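Local coordinates for protein putative 2-dehydro-3-deoxygalactonokinase (Sinorhizobium meliloti, PDB 3T69) that probably phosphorylates 2-dehydro-3-deoxy-D-galactonate with ATP, the second step of D-galactonate breakdown in the DeLey-Doudoroff pathway of galactose degradation, at residues Tyr8-Trp14 against Leu65-Gly71. Sequence-based numbering, arbitrary orientation.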
# COMPACT_ATOMS: atom_id res chain seq x y z
N TYR B 8 -33.05 -29.56 -3.43
CA TYR B 8 -33.57 -28.40 -2.60
C TYR B 8 -33.17 -27.01 -3.09
O TYR B 8 -33.99 -26.29 -3.66
CB TYR B 8 -33.13 -28.51 -1.16
CG TYR B 8 -33.86 -27.59 -0.21
CD1 TYR B 8 -33.57 -27.63 1.16
CD2 TYR B 8 -34.86 -26.70 -0.65
CE1 TYR B 8 -34.23 -26.82 2.07
CE2 TYR B 8 -35.55 -25.85 0.28
CZ TYR B 8 -35.21 -25.93 1.64
OH TYR B 8 -35.80 -25.13 2.61
N TYR B 9 -31.90 -26.61 -2.86
CA TYR B 9 -31.41 -25.31 -3.33
C TYR B 9 -29.96 -25.36 -3.79
O TYR B 9 -29.22 -26.26 -3.42
CB TYR B 9 -31.65 -24.18 -2.29
CG TYR B 9 -30.89 -24.35 -0.98
CD1 TYR B 9 -31.47 -25.01 0.12
CD2 TYR B 9 -29.59 -23.86 -0.84
CE1 TYR B 9 -30.74 -25.18 1.32
CE2 TYR B 9 -28.88 -24.03 0.34
CZ TYR B 9 -29.45 -24.69 1.42
OH TYR B 9 -28.72 -24.83 2.59
N ALA B 10 -29.59 -24.43 -4.68
CA ALA B 10 -28.19 -24.15 -4.99
C ALA B 10 -27.75 -22.99 -4.10
O ALA B 10 -28.50 -22.02 -3.91
CB ALA B 10 -27.99 -23.81 -6.47
N ALA B 11 -26.56 -23.11 -3.52
CA ALA B 11 -25.93 -22.04 -2.77
C ALA B 11 -24.69 -21.61 -3.54
O ALA B 11 -23.89 -22.47 -3.94
CB ALA B 11 -25.56 -22.51 -1.39
N VAL B 12 -24.57 -20.30 -3.79
CA VAL B 12 -23.48 -19.74 -4.57
C VAL B 12 -22.82 -18.60 -3.79
O VAL B 12 -23.51 -17.65 -3.37
CB VAL B 12 -24.00 -19.15 -5.90
CG1 VAL B 12 -22.94 -18.33 -6.59
CG2 VAL B 12 -24.55 -20.24 -6.81
N ASP B 13 -21.50 -18.69 -3.58
CA ASP B 13 -20.71 -17.64 -2.91
C ASP B 13 -19.80 -17.01 -3.94
O ASP B 13 -18.78 -17.56 -4.31
CB ASP B 13 -19.91 -18.21 -1.73
CG ASP B 13 -19.12 -17.14 -0.94
OD1 ASP B 13 -19.58 -15.99 -0.77
OD2 ASP B 13 -18.03 -17.46 -0.43
N TRP B 14 -20.21 -15.84 -4.43
CA TRP B 14 -19.62 -15.25 -5.61
C TRP B 14 -18.76 -14.06 -5.16
O TRP B 14 -19.24 -12.92 -4.97
CB TRP B 14 -20.71 -14.84 -6.59
CG TRP B 14 -20.30 -15.00 -8.00
CD1 TRP B 14 -19.05 -14.85 -8.49
CD2 TRP B 14 -21.14 -15.32 -9.13
NE1 TRP B 14 -19.04 -15.06 -9.85
CE2 TRP B 14 -20.31 -15.37 -10.26
CE3 TRP B 14 -22.50 -15.62 -9.28
CZ2 TRP B 14 -20.79 -15.70 -11.53
CZ3 TRP B 14 -22.98 -15.93 -10.55
CH2 TRP B 14 -22.13 -15.95 -11.66
N LEU B 65 -34.32 -25.60 -9.89
CA LEU B 65 -33.80 -25.57 -8.55
C LEU B 65 -33.49 -24.13 -8.37
O LEU B 65 -32.84 -23.55 -9.23
CB LEU B 65 -32.53 -26.41 -8.44
CG LEU B 65 -31.89 -26.46 -7.05
CD1 LEU B 65 -32.66 -27.39 -6.06
CD2 LEU B 65 -30.38 -26.81 -7.15
N PRO B 66 -33.96 -23.55 -7.25
CA PRO B 66 -33.78 -22.13 -6.98
C PRO B 66 -32.32 -21.89 -6.61
O PRO B 66 -31.59 -22.85 -6.41
CB PRO B 66 -34.69 -21.87 -5.77
CG PRO B 66 -34.86 -23.19 -5.12
CD PRO B 66 -34.51 -24.27 -6.08
N ILE B 67 -31.91 -20.62 -6.49
CA ILE B 67 -30.51 -20.22 -6.27
C ILE B 67 -30.42 -19.06 -5.30
O ILE B 67 -31.05 -18.02 -5.50
CB ILE B 67 -29.83 -19.81 -7.57
CG1 ILE B 67 -30.21 -20.77 -8.69
CG2 ILE B 67 -28.34 -19.72 -7.40
CD1 ILE B 67 -29.12 -20.95 -9.75
N ILE B 68 -29.60 -19.24 -4.27
CA ILE B 68 -29.33 -18.23 -3.29
C ILE B 68 -27.84 -17.89 -3.37
O ILE B 68 -26.98 -18.78 -3.35
CB ILE B 68 -29.77 -18.71 -1.92
CG1 ILE B 68 -29.67 -17.59 -0.87
CG2 ILE B 68 -29.04 -19.95 -1.54
CD1 ILE B 68 -30.54 -16.37 -1.22
N ILE B 69 -27.55 -16.60 -3.52
CA ILE B 69 -26.21 -16.12 -3.79
C ILE B 69 -25.84 -14.98 -2.87
O ILE B 69 -26.61 -14.03 -2.73
CB ILE B 69 -26.06 -15.58 -5.19
CG1 ILE B 69 -26.69 -16.53 -6.22
CG2 ILE B 69 -24.62 -15.32 -5.45
CD1 ILE B 69 -26.57 -16.06 -7.69
N CYS B 70 -24.67 -15.07 -2.27
CA CYS B 70 -24.13 -14.01 -1.47
C CYS B 70 -22.86 -13.47 -2.15
O CYS B 70 -22.33 -14.11 -3.06
CB CYS B 70 -23.85 -14.52 -0.04
SG CYS B 70 -22.44 -15.65 0.10
N GLY B 71 -22.37 -12.29 -1.73
CA GLY B 71 -21.10 -11.76 -2.20
C GLY B 71 -21.16 -10.67 -3.25
O GLY B 71 -22.20 -10.05 -3.49
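With chi1 of Val12 at 169°, CG1 swings away from the backbone N, and in Ile69 a chi1 of -46° carries CG2 anti to its own N; the two branched side chains therefore run alongside each other in the same direction, with Val12 CG1 3.6 Å from Ile69 CG2. The other methyl of Val12, CG2, turns back to Ile67 CG2 at 3.9 Å, and Ala10 completes this apolar face, over which Leu52 of helix 50-58 packs on Ile67 and Ile69, and Leu56 on Ile67. Beneath the side chains runs parallel pairing in its regular form: Ala10 and Val12 use both N-H and C=O, while Trp14 gives its N-H to Cys70 O. Ala10 N bonds to Pro66 O (3.1 Å), Ile68 N to Ala10 O, Val12 N to Ile68 O (2.9 Å) and Cys70 N to Val12 O. Strand 9-14 lies between 67-71, parallel to it, and the antiparallel strand 19-24, the arrangement of the ribonuclease H-like core expected of an ASKHA-type sugar kinase. Across the sheet, Tyr9, Ala11 and Asp13 meet helix 290-305. There Tyr9 CD2 approaches Ile68 CG2 obliquely at 4.0 Å, and the Asp13 side chain brings OD1 to the side of Cys70 SG.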